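Local coordinates for protein ATP-dependent Clp endopeptidase (Clostridium difficile, PDB 3FES) that probably recruits adaptors or substrates as the helical N-terminal domain of a ClpC-type AAA+ unfoldase that feeds the Clp protease, at residues A[5-17]-A[98-110]. Numbering follows the deposited sequence.
Sequences FNRFTQRAKKAID and NKLKTNYIGTEHI
Ile-105 O accepts a hydrogen bond from Thr-9 N at 2.8 Å and a CA-H...O contact from Phe-8 CA at 3.2 Å. Ile-105 N in turn gives Arg-7 O a bond of 2.7 Å, so Ile-105 pairs through both backbone polar atoms and forms a single beta bridge with Phe-8. Farther along, two waters link the two loops, joining Phe-5 O and Arg-7 N to Asn-103 O. The Phe-8 ring suits its place among aliphatic carbons: Ile-105 CG2 lies 3.6 Å from Phe-8 CE1, with its CD1 set off toward the rim of one face, Ile-16 CD1 sits over the centre of the other, and Ile-110 CD1 approaches obliquely. On the exposed side, the long chain of Arg-7 lies alongside Tyr-104, bending at chi3 (-86°) to set NE at the ring edge, while Tyr-104 CE1 lies over one guanidinium face, offset toward its rim. Thr-9 caps its helix by accepting from Ala-12 N at OG1, and the small Ala-12 lets CB come within 3.4 Å of Ile-105 O. The bridge thus joins the loops that lead into helices 10-25 and 107-117; helix 84-99 packs against Phe-8 and Ile-105, and helix 33-43 against Ala-15, Thr-107 and Ile-110.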
loop_
_atom_site.group_PDB
_atom_site.type_symbol
_atom_site.label_atom_id
_atom_site.label_comp_id
_atom_site.label_asym_id
_atom_site.label_seq_id
_atom_site.Cartn_x
_atom_site.Cartn_y
_atom_site.Cartn_z
ATOM N N PHE A 5 -2.043 0.239 -22.321
ATOM C CA PHE A 5 -0.631 0.535 -21.995
ATOM C C PHE A 5 -0.439 0.978 -20.548
ATOM O O PHE A 5 0.506 1.716 -20.243
ATOM C CB PHE A 5 -0.037 1.584 -22.959
ATOM C CG PHE A 5 0.219 1.070 -24.358
ATOM C CD1 PHE A 5 0.726 -0.222 -24.570
ATOM C CD2 PHE A 5 0.007 1.904 -25.475
ATOM C CE1 PHE A 5 0.978 -0.698 -25.885
ATOM C CE2 PHE A 5 0.276 1.464 -26.778
ATOM C CZ PHE A 5 0.764 0.147 -26.994
ATOM N N ASN A 6 -1.334 0.545 -19.654
ATOM C CA ASN A 6 -1.199 0.847 -18.224
ATOM C C ASN A 6 0.174 0.440 -17.712
ATOM O O ASN A 6 0.687 -0.626 -18.066
ATOM C CB ASN A 6 -2.239 0.104 -17.381
ATOM C CG ASN A 6 -3.624 0.746 -17.439
ATOM O OD1 ASN A 6 -3.881 1.704 -18.204
ATOM N ND2 ASN A 6 -4.538 0.202 -16.633
ATOM N N ARG A 7 0.766 1.259 -16.859
ATOM C CA ARG A 7 2.111 0.949 -16.399
ATOM C C ARG A 7 2.368 1.649 -15.088
ATOM O O ARG A 7 1.872 2.773 -14.882
ATOM C CB ARG A 7 3.150 1.375 -17.455
ATOM C CG ARG A 7 3.059 2.861 -17.837
ATOM C CD ARG A 7 3.811 3.126 -19.082
ATOM N NE ARG A 7 5.225 3.395 -18.818
ATOM C CZ ARG A 7 6.118 3.520 -19.778
ATOM N NH1 ARG A 7 7.387 3.765 -19.470
ATOM N NH2 ARG A 7 5.742 3.337 -21.040
ATOM N N PHE A 8 3.093 0.974 -14.196
ATOM C CA PHE A 8 3.501 1.551 -12.900
ATOM C C PHE A 8 4.779 2.345 -13.040
ATOM O O PHE A 8 5.636 1.987 -13.852
ATOM C CB PHE A 8 3.732 0.451 -11.834
ATOM C CG PHE A 8 2.461 -0.246 -11.387
ATOM C CD1 PHE A 8 1.565 0.388 -10.534
ATOM C CD2 PHE A 8 2.156 -1.527 -11.827
ATOM C CE1 PHE A 8 0.367 -0.239 -10.135
ATOM C CE2 PHE A 8 0.961 -2.153 -11.426
ATOM C CZ PHE A 8 0.076 -1.508 -10.597
ATOM N N THR A 9 4.949 3.384 -12.212
ATOM C CA THR A 9 6.253 4.068 -12.127
ATOM C C THR A 9 7.256 3.099 -11.464
ATOM O O THR A 9 6.854 2.086 -10.822
ATOM C CB THR A 9 6.187 5.289 -11.218
ATOM O OG1 THR A 9 5.830 4.837 -9.904
ATOM C CG2 THR A 9 5.161 6.315 -11.715
ATOM N N GLN A 10 8.547 3.374 -11.648
ATOM C CA GLN A 10 9.588 2.638 -10.936
ATOM C C GLN A 10 9.422 2.608 -9.433
ATOM O O GLN A 10 9.629 1.566 -8.822
ATOM C CB GLN A 10 10.978 3.197 -11.253
ATOM C CG GLN A 10 11.297 3.100 -12.667
ATOM C CD GLN A 10 11.174 1.683 -13.147
ATOM O OE1 GLN A 10 11.992 0.827 -12.790
ATOM N NE2 GLN A 10 10.143 1.418 -13.959
ATOM N N ARG A 11 9.026 3.735 -8.842
ATOM C CA ARG A 11 8.809 3.803 -7.380
ATOM C C ARG A 11 7.632 2.909 -6.966
ATOM O O ARG A 11 7.690 2.269 -5.926
ATOM C CB ARG A 11 8.651 5.236 -6.886
ATOM C CG ARG A 11 9.951 6.087 -6.979
ATOM C CD ARG A 11 9.731 7.438 -6.263
ATOM N NE ARG A 11 10.978 8.206 -6.205
ATOM C CZ ARG A 11 11.270 9.259 -6.963
ATOM N NH1 ARG A 11 10.408 9.707 -7.884
ATOM N NH2 ARG A 11 12.454 9.864 -6.812
ATOM N N ALA A 12 6.605 2.831 -7.805
ATOM C CA ALA A 12 5.416 2.004 -7.502
ATOM C C ALA A 12 5.789 0.510 -7.618
ATOM O O ALA A 12 5.391 -0.298 -6.779
ATOM C CB ALA A 12 4.255 2.376 -8.415
ATOM N N LYS A 13 6.584 0.165 -8.628
ATOM C CA LYS A 13 7.065 -1.185 -8.763
ATOM C C LYS A 13 7.885 -1.548 -7.515
ATOM O O LYS A 13 7.752 -2.652 -7.000
ATOM C CB LYS A 13 7.974 -1.328 -9.993
ATOM C CG LYS A 13 7.228 -1.466 -11.281
ATOM C CD LYS A 13 8.233 -1.386 -12.456
ATOM C CE LYS A 13 7.448 -1.200 -13.715
ATOM N NZ LYS A 13 8.292 -0.684 -14.748
ATOM N N LYS A 14 8.722 -0.628 -7.041
ATOM C CA LYS A 14 9.549 -0.887 -5.858
ATOM C C LYS A 14 8.686 -1.128 -4.637
ATOM O O LYS A 14 8.955 -2.043 -3.840
ATOM C CB LYS A 14 10.508 0.263 -5.574
ATOM C CG LYS A 14 11.419 0.030 -4.343
ATOM C CD LYS A 14 12.397 -1.098 -4.595
ATOM C CE LYS A 14 13.559 -1.093 -3.597
ATOM N NZ LYS A 14 14.490 -2.265 -3.908
ATOM N N ALA A 15 7.656 -0.314 -4.493
ATOM C CA ALA A 15 6.735 -0.479 -3.368
ATOM C C ALA A 15 6.069 -1.854 -3.357
ATOM O O ALA A 15 5.960 -2.484 -2.291
ATOM C CB ALA A 15 5.678 0.653 -3.339
ATOM N N ILE A 16 5.589 -2.297 -4.524
ATOM C CA ILE A 16 5.008 -3.646 -4.664
ATOM C C ILE A 16 6.044 -4.754 -4.344
ATOM O O ILE A 16 5.743 -5.687 -3.611
ATOM C CB ILE A 16 4.376 -3.844 -6.070
ATOM C CG1 ILE A 16 3.225 -2.813 -6.286
ATOM C CG2 ILE A 16 3.949 -5.321 -6.272
ATOM C CD1 ILE A 16 2.743 -2.643 -7.782
ATOM N N ASP A 17 7.276 -4.637 -4.855
ATOM C CA ASP A 17 8.338 -5.590 -4.485
ATOM C C ASP A 17 8.539 -5.619 -2.969
ATOM O O ASP A 17 8.726 -6.683 -2.372
ATOM C CB ASP A 17 9.703 -5.217 -5.130
ATOM C CG ASP A 17 9.682 -5.265 -6.651
ATOM O OD1 ASP A 17 8.790 -5.937 -7.233
ATOM O OD2 ASP A 17 10.589 -4.626 -7.257
ATOM N N ASN A 98 -6.013 6.496 -15.067
ATOM C CA ASN A 98 -6.721 6.758 -16.319
ATOM C C ASN A 98 -7.807 7.826 -16.205
ATOM O O ASN A 98 -8.005 8.597 -17.151
ATOM C CB ASN A 98 -7.250 5.468 -16.955
ATOM C CG ASN A 98 -6.133 4.631 -17.555
ATOM O OD1 ASN A 98 -6.028 3.437 -17.280
ATOM N ND2 ASN A 98 -5.281 5.256 -18.368
ATOM N N LYS A 99 -8.481 7.867 -15.059
ATOM C CA LYS A 99 -9.454 8.910 -14.759
ATOM C C LYS A 99 -8.768 10.268 -14.723
ATOM O O LYS A 99 -9.296 11.245 -15.261
ATOM C CB LYS A 99 -10.200 8.647 -13.443
ATOM C CG LYS A 99 -11.393 7.714 -13.642
ATOM C CD LYS A 99 -12.317 7.537 -12.424
ATOM C CE LYS A 99 -13.192 6.288 -12.644
ATOM N NZ LYS A 99 -14.333 6.172 -11.688
ATOM N N LEU A 100 -7.580 10.310 -14.131
ATOM C CA LEU A 100 -6.791 11.535 -14.073
ATOM C C LEU A 100 -6.005 11.788 -15.364
ATOM O O LEU A 100 -5.291 12.789 -15.469
ATOM C CB LEU A 100 -5.871 11.491 -12.861
ATOM C CG LEU A 100 -6.530 11.530 -11.480
ATOM C CD1 LEU A 100 -5.629 10.908 -10.427
ATOM C CD2 LEU A 100 -6.931 12.964 -11.064
ATOM N N LYS A 101 -6.143 10.868 -16.324
ATOM C CA LYS A 101 -5.500 10.898 -17.642
ATOM C C LYS A 101 -3.981 11.115 -17.548
ATOM O O LYS A 101 -3.430 11.973 -18.265
ATOM C CB LYS A 101 -6.170 11.958 -18.555
ATOM C CG LYS A 101 -6.265 11.529 -20.008
ATOM C CD LYS A 101 -6.800 12.625 -20.942
ATOM C CE LYS A 101 -7.062 12.057 -22.325
ATOM N NZ LYS A 101 -7.175 13.109 -23.369
ATOM N N THR A 102 -3.349 10.344 -16.650
ATOM C CA THR A 102 -1.899 10.335 -16.359
ATOM C C THR A 102 -1.349 9.082 -16.991
ATOM O O THR A 102 -2.050 8.077 -17.029
ATOM C CB THR A 102 -1.623 10.158 -14.826
ATOM O OG1 THR A 102 -2.278 11.196 -14.106
ATOM C CG2 THR A 102 -0.077 10.174 -14.499
ATOM N N ASN A 103 -0.102 9.111 -17.441
ATOM C CA ASN A 103 0.486 7.951 -18.108
ATOM C C ASN A 103 1.015 6.851 -17.205
ATOM O O ASN A 103 1.158 5.695 -17.613
ATOM C CB ASN A 103 1.601 8.429 -19.072
ATOM C CG ASN A 103 1.073 8.724 -20.449
ATOM O OD1 ASN A 103 0.211 8.001 -20.968
ATOM N ND2 ASN A 103 1.636 9.749 -21.094
ATOM N N TYR A 104 1.326 7.207 -15.968
ATOM C CA TYR A 104 2.130 6.322 -15.137
ATOM C C TYR A 104 1.426 6.183 -13.805
ATOM O O TYR A 104 1.087 7.186 -13.186
ATOM C CB TYR A 104 3.538 6.934 -14.955
ATOM C CG TYR A 104 4.110 7.471 -16.265
ATOM C CD1 TYR A 104 4.632 6.601 -17.227
ATOM C CD2 TYR A 104 4.131 8.856 -16.536
ATOM C CE1 TYR A 104 5.123 7.072 -18.408
ATOM C CE2 TYR A 104 4.662 9.351 -17.722
ATOM C CZ TYR A 104 5.142 8.443 -18.662
ATOM O OH TYR A 104 5.620 8.902 -19.862
ATOM N N ILE A 105 1.198 4.945 -13.378
ATOM C CA ILE A 105 0.551 4.677 -12.077
ATOM C C ILE A 105 1.609 4.757 -10.979
ATOM O O ILE A 105 2.552 3.928 -10.926
ATOM C CB ILE A 105 -0.138 3.290 -12.041
ATOM C CG1 ILE A 105 -1.050 3.102 -13.270
ATOM C CG2 ILE A 105 -0.865 3.070 -10.676
ATOM C CD1 ILE A 105 -1.406 1.576 -13.550
ATOM N N GLY A 106 1.485 5.780 -10.141
ATOM C CA GLY A 106 2.437 6.040 -9.059
ATOM C C GLY A 106 2.019 5.516 -7.700
ATOM O O GLY A 106 0.893 4.996 -7.516
ATOM N N THR A 107 2.898 5.687 -6.720
ATOM C CA THR A 107 2.567 5.303 -5.343
ATOM C C THR A 107 1.281 5.961 -4.848
ATOM O O THR A 107 0.493 5.331 -4.141
ATOM C CB THR A 107 3.720 5.540 -4.340
ATOM O OG1 THR A 107 3.968 6.934 -4.178
ATOM C CG2 THR A 107 4.990 4.831 -4.813
ATOM N N GLU A 108 1.034 7.175 -5.316
ATOM C CA GLU A 108 -0.166 7.940 -4.893
ATOM C C GLU A 108 -1.460 7.255 -5.368
ATOM O O GLU A 108 -2.498 7.238 -4.656
ATOM C CB GLU A 108 -0.071 9.424 -5.357
ATOM C CG GLU A 108 -0.049 9.656 -6.883
ATOM C CD GLU A 108 1.341 9.594 -7.472
ATOM O OE1 GLU A 108 1.523 10.185 -8.569
ATOM O OE2 GLU A 108 2.255 9.008 -6.844
ATOM N N HIS A 109 -1.410 6.697 -6.570
ATOM C CA HIS A 109 -2.569 5.977 -7.124
ATOM C C HIS A 109 -2.870 4.686 -6.380
ATOM O O HIS A 109 -4.032 4.374 -6.152
ATOM C CB HIS A 109 -2.461 5.751 -8.637
ATOM C CG HIS A 109 -2.138 6.997 -9.409
ATOM N ND1 HIS A 109 -3.065 7.998 -9.655
ATOM C CD2 HIS A 109 -0.965 7.435 -9.920
ATOM C CE1 HIS A 109 -2.479 8.978 -10.325
ATOM N NE2 HIS A 109 -1.212 8.651 -10.515
ATOM N N ILE A 110 -1.826 3.979 -5.960
ATOM C CA ILE A 110 -1.998 2.760 -5.165
ATOM C C ILE A 110 -2.591 3.114 -3.803
ATOM O O ILE A 110 -3.515 2.474 -3.367
ATOM C CB ILE A 110 -0.697 1.974 -5.044
ATOM C CG1 ILE A 110 -0.200 1.630 -6.466
ATOM C CG2 ILE A 110 -0.908 0.676 -4.168
ATOM C CD1 ILE A 110 1.185 0.878 -6.485
HETATM O O HOH W 1 0.625 4.481 -20.189
HETATM O O HOH W 2 -0.595 3.855 -16.783
#